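Side-chain contacts in 5-carboxymethyl-2-hydroxymuconate semialdehyde dehydrogenase (Thermus thermophilus, PDB 2D4E), which probably oxidises 5-carboxymethyl-2-hydroxymuconate semialdehyde to the corresponding acid with NAD as electron acceptor, as a member of the aldehyde dehydrogenase family: residues 75-78 / 79-83; 490-493 / 494-498. All blocks are in the same frame, centred on the assembly; numbering follows the deposited sequence.

How the contacts relate
Both contacts sit where a helix gives out: contact 1 at the end of helix 63-80, contact 2 where helix 488-495 passes straight into strand 496-504. Their centres lie about 17 Å apart and their nearest atoms about 7 Å, so they do not touch. Two elements bridge the gap. Strand 154-162, antiparallel partner of 496-504, meets Phe77 and Ser81 through Pro162 and contact 2 through Arg160 and Val161, while Asn191 touches Phe77 and bonds to Tyr495 O. In each contact a hydroxyl returns to a carbonyl four residues back. Contact 2 is buried, with the Tyr495 side chain about 11 Å from bound NAD; contact 1 is only partly buried.

Contact 1: 75-78 / 79-83; sequences EAFQ and RWSRT
Glu75 and Arg79 form a salt bridge one turn apart on helix 63-80, the guanidinium taking the carboxylate end-on with two nitrogens. Arg79 NH2 reaches Glu75 OE2 at 3.0 Å on the syn side, almost in the guanidinium plane; Arg79 NH1 meets Glu75 OE1 from above the carboxylate plane, for the two groups are turned 42° apart. A bend in the arginine chain at chi3 (-58°) brings its end back over the turn.

Among the hydrogen bonds, Trp80 N closes a regular turn on Ala76 O at 2.9 Å. Phe77 O takes two donors from opposite faces of its plane, Ser81 N at 2.9 Å and Ser81 OG at 2.7 Å.

The apolar part is a CH-pi contact: Ser81 CB lies over one face of the Phe77 ring, 4.0 Å from its centroid. Losing the ring to an alanine at Phe77 would probably leave Ser81 CB and Pro162 of strand 154-162 facing a gap, though the backbone carbonyl would remain.

A type I beta turn from Trp80 to Thr83, with Ser81 inside it, leads the chain off the helix. The chemistry implies a helix end held on its exposed side by the Glu75-Arg79 salt bridge and, beside the ring, by a carbonyl oxygen that accepts two hydrogen bonds.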
ATOM      1  N   GLU C  75     -16.356  21.830 -20.549  1.00 27.07           N
ATOM      2  CA  GLU C  75     -17.502  22.410 -19.869  1.00 28.41           C
ATOM      3  C   GLU C  75     -18.158  21.423 -18.916  1.00 28.19           C
ATOM      4  O   GLU C  75     -18.572  21.802 -17.824  1.00 28.50           O
ATOM      5  CB  GLU C  75     -18.530  22.911 -20.890  1.00 32.87           C
ATOM      6  CG  GLU C  75     -19.638  23.778 -20.292  1.00 42.25           C
ATOM      7  CD  GLU C  75     -20.787  22.979 -19.691  1.00 47.45           C
ATOM      8  OE1 GLU C  75     -21.636  23.591 -19.003  1.00 52.80           O
ATOM      9  OE2 GLU C  75     -20.854  21.749 -19.912  1.00 50.34           O
ATOM     10  N   ALA C  76     -18.238  20.158 -19.325  1.00 24.15           N
ATOM     11  CA  ALA C  76     -18.854  19.117 -18.503  1.00 20.96           C
ATOM     12  C   ALA C  76     -17.960  18.581 -17.373  1.00 19.66           C
ATOM     13  O   ALA C  76     -18.456  17.984 -16.416  1.00 20.89           O
ATOM     14  CB  ALA C  76     -19.309  17.963 -19.393  1.00 18.83           C
ATOM     15  N   PHE C  77     -16.653  18.785 -17.487  1.00 20.22           N
ATOM     16  CA  PHE C  77     -15.713  18.306 -16.470  1.00 23.02           C
ATOM     17  C   PHE C  77     -16.040  18.858 -15.085  1.00 23.45           C
ATOM     18  O   PHE C  77     -15.944  18.150 -14.087  1.00 24.01           O
ATOM     19  CB  PHE C  77     -14.278  18.705 -16.837  1.00 20.15           C
ATOM     20  CG  PHE C  77     -13.241  18.232 -15.847  1.00 23.12           C
ATOM     21  CD1 PHE C  77     -12.981  16.871 -15.686  1.00 20.64           C
ATOM     22  CD2 PHE C  77     -12.516  19.146 -15.092  1.00 20.66           C
ATOM     23  CE1 PHE C  77     -12.013  16.428 -14.794  1.00 17.33           C
ATOM     24  CE2 PHE C  77     -11.543  18.715 -14.192  1.00 19.94           C
ATOM     25  CZ  PHE C  77     -11.290  17.351 -14.043  1.00 22.86           C
ATOM     26  N   GLN C  78     -16.421  20.128 -15.035  1.00 27.64           N
ATOM     27  CA  GLN C  78     -16.745  20.784 -13.776  1.00 30.86           C
ATOM     28  C   GLN C  78     -17.763  19.986 -12.962  1.00 30.41           C
ATOM     29  O   GLN C  78     -17.539  19.721 -11.784  1.00 32.51           O
ATOM     30  CB  GLN C  78     -17.281  22.194 -14.047  1.00 38.12           C
ATOM     31  CG  GLN C  78     -16.617  22.902 -15.238  1.00 47.90           C
ATOM     32  CD  GLN C  78     -15.094  22.912 -15.161  1.00 56.53           C
ATOM     33  OE1 GLN C  78     -14.506  23.403 -14.192  1.00 57.81           O
ATOM     34  NE2 GLN C  78     -14.450  22.371 -16.190  1.00 54.66           N
ATOM     35  N   ARG C  79     -18.870  19.596 -13.594  1.00 23.75           N
ATOM     36  CA  ARG C  79     -19.924  18.840 -12.914  1.00 25.90           C
ATOM     37  C   ARG C  79     -19.634  17.343 -12.789  1.00 28.95           C
ATOM     38  O   ARG C  79     -19.935  16.731 -11.761  1.00 27.55           O
ATOM     39  CB  ARG C  79     -21.262  19.001 -13.643  1.00 27.65           C
ATOM     40  CG  ARG C  79     -21.831  20.410 -13.673  1.00 39.32           C
ATOM     41  CD  ARG C  79     -23.167  20.422 -14.420  1.00 47.16           C
ATOM     42  NE  ARG C  79     -23.040  19.914 -15.788  1.00 49.11           N
ATOM     43  CZ  ARG C  79     -22.482  20.584 -16.794  1.00 52.64           C
ATOM     44  NH1 ARG C  79     -21.998  21.805 -16.598  1.00 53.20           N
ATOM     45  NH2 ARG C  79     -22.399  20.030 -18.001  1.00 53.03           N
ATOM     46  N   TRP C  80     -19.071  16.750 -13.836  1.00 23.38           N
ATOM     47  CA  TRP C  80     -18.780  15.321 -13.822  1.00 23.54           C
ATOM     48  C   TRP C  80     -17.758  14.936 -12.756  1.00 17.56           C
ATOM     49  O   TRP C  80     -17.938  13.948 -12.046  1.00 19.03           O
ATOM     50  CB  TRP C  80     -18.293  14.864 -15.202  1.00 21.24           C
ATOM     51  CG  TRP C  80     -17.998  13.394 -15.284  1.00 21.93           C
ATOM     52  CD1 TRP C  80     -16.771  12.810 -15.433  1.00 23.02           C
ATOM     53  CD2 TRP C  80     -18.947  12.322 -15.233  1.00 22.62           C
ATOM     54  NE1 TRP C  80     -16.896  11.439 -15.482  1.00 20.84           N
ATOM     55  CE2 TRP C  80     -18.221  11.112 -15.361  1.00 21.11           C
ATOM     56  CE3 TRP C  80     -20.342  12.264 -15.091  1.00 17.76           C
ATOM     57  CZ2 TRP C  80     -18.843   9.858 -15.355  1.00 17.96           C
ATOM     58  CZ3 TRP C  80     -20.962  11.016 -15.085  1.00 21.69           C
ATOM     59  CH2 TRP C  80     -20.210   9.828 -15.216  1.00 17.31           C
ATOM     60  N   SER C  81     -16.693  15.719 -12.642  1.00 22.11           N
ATOM     61  CA  SER C  81     -15.649  15.439 -11.663  1.00 24.28           C
ATOM     62  C   SER C  81     -16.119  15.652 -10.223  1.00 29.02           C
ATOM     63  O   SER C  81     -15.376  15.383  -9.280  1.00 32.58           O
ATOM     64  CB  SER C  81     -14.423  16.314 -11.929  1.00 22.50           C
ATOM     65  OG  SER C  81     -14.714  17.682 -11.704  1.00 18.25           O
ATOM     66  N   ARG C  82     -17.346  16.139 -10.049  1.00 27.72           N
ATOM     67  CA  ARG C  82     -17.872  16.363  -8.707  1.00 25.06           C
ATOM     68  C   ARG C  82     -19.057  15.456  -8.401  1.00 25.16           C
ATOM     69  O   ARG C  82     -19.617  15.501  -7.305  1.00 27.72           O
ATOM     70  CB  ARG C  82     -18.273  17.830  -8.523  1.00 31.63           C
ATOM     71  CG  ARG C  82     -17.117  18.792  -8.713  1.00 34.58           C
ATOM     72  CD  ARG C  82     -17.514  20.244  -8.456  1.00 43.69           C
ATOM     73  NE  ARG C  82     -16.471  21.163  -8.909  1.00 53.58           N
ATOM     74  CZ  ARG C  82     -15.221  21.176  -8.448  1.00 58.05           C
ATOM     75  NH1 ARG C  82     -14.845  20.321  -7.504  1.00 61.61           N
ATOM     76  NH2 ARG C  82     -14.337  22.028  -8.949  1.00 59.90           N
ATOM     77  N   THR C  83     -19.443  14.638  -9.373  1.00 24.22           N
ATOM     78  CA  THR C  83     -20.547  13.707  -9.178  1.00 25.24           C
ATOM     79  C   THR C  83     -20.094  12.711  -8.118  1.00 26.24           C
ATOM     80  O   THR C  83     -18.894  12.495  -7.938  1.00 27.73           O
ATOM     81  CB  THR C  83     -20.852  12.925 -10.457  1.00 28.35           C
ATOM     82  OG1 THR C  83     -19.660  12.246 -10.879  1.00 38.15           O
ATOM     83  CG2 THR C  83     -21.325  13.855 -11.560  1.00 17.18           C
TER

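Contact 2: 490-493 / 494-498; sequences YALD and FYTDL
Ala491 O and Leu492 O receive the last backbone bonds of helix 488-495, from Tyr495 N at 3.2 Å and Thr496 N at 3.0 Å, and Thr496 then leaves helical geometry to begin strand 496-504. This is a direct helix-to-strand junction in the aldehyde dehydrogenase fold, the strand pairing antiparallel with 154-162. Ala491 O also accepts from Phe494 N.

The side chain of Thr496 doubles the grip on Leu492 O. With chi1 at 69°, OG1 sits between its own backbone N and carbonyl carbon and turns back toward the helix. Thr496 OG1 donates to Leu492 O at 2.6 Å, from the face opposite the backbone donor. Arg160 of the neighbouring strand also bonds to this hydroxyl and forms a salt bridge with Asp493, tying both sides of the junction to one arginine. The methyl branch of Thr496, CG2, packs against Leu492 CD2 at 3.7 Å, the two side chains crossing at a slant.

Tyr495 lays its ring beside the preceding turn, with Ala491 CB at the ring edge, in plane, 3.9 Å from Tyr495 CE1. Its hydroxyl bonds to Glu486, while Phe494 CD1 stands 3.5 Å above the centre of the tyrosine ring. Where the backbone opens into the strand, one water donates to both Asp493 O and Thr496 O, at 3.1 Å from each.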
ATOM      1  N   TYR C 490      -3.092   1.183 -10.788  1.00 17.03           N
ATOM      2  CA  TYR C 490      -1.984   1.744 -11.553  1.00 17.85           C
ATOM      3  C   TYR C 490      -2.450   2.809 -12.535  1.00 21.29           C
ATOM      4  O   TYR C 490      -1.707   3.740 -12.849  1.00 23.57           O
ATOM      5  CB  TYR C 490      -1.231   0.641 -12.292  1.00 16.38           C
ATOM      6  CG  TYR C 490      -0.672  -0.389 -11.350  1.00 17.80           C
ATOM      7  CD1 TYR C 490      -1.376  -1.559 -11.065  1.00 17.45           C
ATOM      8  CD2 TYR C 490       0.529  -0.159 -10.681  1.00 15.21           C
ATOM      9  CE1 TYR C 490      -0.893  -2.479 -10.124  1.00 18.65           C
ATOM     10  CE2 TYR C 490       1.018  -1.060  -9.747  1.00 14.30           C
ATOM     11  CZ  TYR C 490       0.309  -2.215  -9.472  1.00 18.78           C
ATOM     12  OH  TYR C 490       0.814  -3.101  -8.556  1.00 17.59           O
ATOM     13  N   ALA C 491      -3.681   2.670 -13.016  1.00 17.91           N
ATOM     14  CA  ALA C 491      -4.254   3.635 -13.942  1.00 17.38           C
ATOM     15  C   ALA C 491      -4.436   4.983 -13.238  1.00 20.45           C
ATOM     16  O   ALA C 491      -4.371   6.033 -13.874  1.00 20.92           O
ATOM     17  CB  ALA C 491      -5.604   3.124 -14.462  1.00 18.33           C
ATOM     18  N   LEU C 492      -4.659   4.949 -11.925  1.00 21.24           N
ATOM     19  CA  LEU C 492      -4.862   6.171 -11.142  1.00 25.37           C
ATOM     20  C   LEU C 492      -3.739   7.180 -11.273  1.00 27.41           C
ATOM     21  O   LEU C 492      -3.980   8.385 -11.262  1.00 23.53           O
ATOM     22  CB  LEU C 492      -5.027   5.849  -9.658  1.00 23.56           C
ATOM     23  CG  LEU C 492      -6.380   5.380  -9.132  1.00 25.26           C
ATOM     24  CD1 LEU C 492      -6.230   5.077  -7.647  1.00 21.86           C
ATOM     25  CD2 LEU C 492      -7.442   6.455  -9.352  1.00 20.90           C
ATOM     26  N   ASP C 493      -2.508   6.690 -11.378  1.00 29.08           N
ATOM     27  CA  ASP C 493      -1.362   7.578 -11.486  1.00 30.07           C
ATOM     28  C   ASP C 493      -1.398   8.473 -12.705  1.00 28.15           C
ATOM     29  O   ASP C 493      -0.750   9.519 -12.730  1.00 31.07           O
ATOM     30  CB  ASP C 493      -0.068   6.770 -11.458  1.00 41.75           C
ATOM     31  CG  ASP C 493       0.388   6.481 -10.046  1.00 54.55           C
ATOM     32  OD1 ASP C 493       0.829   7.442  -9.369  1.00 53.45           O
ATOM     33  OD2 ASP C 493       0.289   5.309  -9.611  1.00 55.15           O
ATOM     34  N   PHE C 494      -2.156   8.070 -13.717  1.00 25.00           N
ATOM     35  CA  PHE C 494      -2.263   8.880 -14.917  1.00 21.49           C
ATOM     36  C   PHE C 494      -3.529   9.727 -14.938  1.00 20.55           C
ATOM     37  O   PHE C 494      -3.471  10.914 -15.241  1.00 20.27           O
ATOM     38  CB  PHE C 494      -2.220   8.003 -16.175  1.00 17.63           C
ATOM     39  CG  PHE C 494      -2.538   8.753 -17.444  1.00 16.11           C
ATOM     40  CD1 PHE C 494      -3.809   8.682 -18.012  1.00 15.44           C
ATOM     41  CD2 PHE C 494      -1.575   9.549 -18.058  1.00 15.94           C
ATOM     42  CE1 PHE C 494      -4.118   9.393 -19.178  1.00 18.38           C
ATOM     43  CE2 PHE C 494      -1.868  10.268 -19.223  1.00 18.98           C
ATOM     44  CZ  PHE C 494      -3.146  10.190 -19.785  1.00 19.31           C
ATOM     45  N   TYR C 495      -4.663   9.118 -14.601  1.00 17.18           N
ATOM     46  CA  TYR C 495      -5.943   9.815 -14.635  1.00 17.70           C
ATOM     47  C   TYR C 495      -6.253  10.763 -13.482  1.00 20.25           C
ATOM     48  O   TYR C 495      -7.222  11.516 -13.558  1.00 16.72           O
ATOM     49  CB  TYR C 495      -7.087   8.803 -14.768  1.00 18.87           C
ATOM     50  CG  TYR C 495      -7.016   7.956 -16.027  1.00 19.88           C
ATOM     51  CD1 TYR C 495      -6.562   6.633 -15.981  1.00 17.94           C
ATOM     52  CD2 TYR C 495      -7.385   8.485 -17.267  1.00 13.85           C
ATOM     53  CE1 TYR C 495      -6.477   5.857 -17.145  1.00 13.39           C
ATOM     54  CE2 TYR C 495      -7.301   7.721 -18.434  1.00 11.13           C
ATOM     55  CZ  TYR C 495      -6.848   6.415 -18.365  1.00 14.40           C
ATOM     56  OH  TYR C 495      -6.763   5.668 -19.515  1.00 18.18           O
ATOM     57  N   THR C 496      -5.447  10.734 -12.423  1.00 17.35           N
ATOM     58  CA  THR C 496      -5.681  11.613 -11.283  1.00 16.32           C
ATOM     59  C   THR C 496      -4.410  12.346 -10.875  1.00 17.73           C
ATOM     60  O   THR C 496      -3.317  11.994 -11.314  1.00 19.03           O
ATOM     61  CB  THR C 496      -6.209  10.827 -10.048  1.00 20.82           C
ATOM     62  OG1 THR C 496      -5.176   9.979  -9.528  1.00 19.86           O
ATOM     63  CG2 THR C 496      -7.411   9.976 -10.423  1.00 14.89           C
ATOM     64  N   ASP C 497      -4.567  13.375 -10.043  1.00 20.85           N
ATOM     65  CA  ASP C 497      -3.439  14.163  -9.545  1.00 17.81           C
ATOM     66  C   ASP C 497      -3.302  13.967  -8.042  1.00 19.16           C
ATOM     67  O   ASP C 497      -4.304  13.988  -7.317  1.00 16.65           O
ATOM     68  CB  ASP C 497      -3.645  15.662  -9.787  1.00 20.73           C
ATOM     69  CG  ASP C 497      -3.606  16.039 -11.253  1.00 21.59           C
ATOM     70  OD1 ASP C 497      -2.777  15.475 -11.999  1.00 22.02           O
ATOM     71  OD2 ASP C 497      -4.398  16.923 -11.647  1.00 25.71           O
ATOM     72  N   LEU C 498      -2.068  13.779  -7.579  1.00 17.07           N
ATOM     73  CA  LEU C 498      -1.808  13.622  -6.156  1.00 15.32           C
ATOM     74  C   LEU C 498      -1.749  15.013  -5.533  1.00 16.78           C
ATOM     75  O   LEU C 498      -1.357  15.984  -6.183  1.00 16.51           O
ATOM     76  CB  LEU C 498      -0.476  12.900  -5.916  1.00 17.15           C
ATOM     77  CG  LEU C 498      -0.484  11.367  -5.993  1.00 22.99           C
ATOM     78  CD1 LEU C 498       0.946  10.846  -6.143  1.00 18.58           C
ATOM     79  CD2 LEU C 498      -1.150  10.794  -4.741  1.00 17.30           C
TER
HETATM   80  O   HOH W   1      -0.757  10.918 -10.004  1.00 28.64           O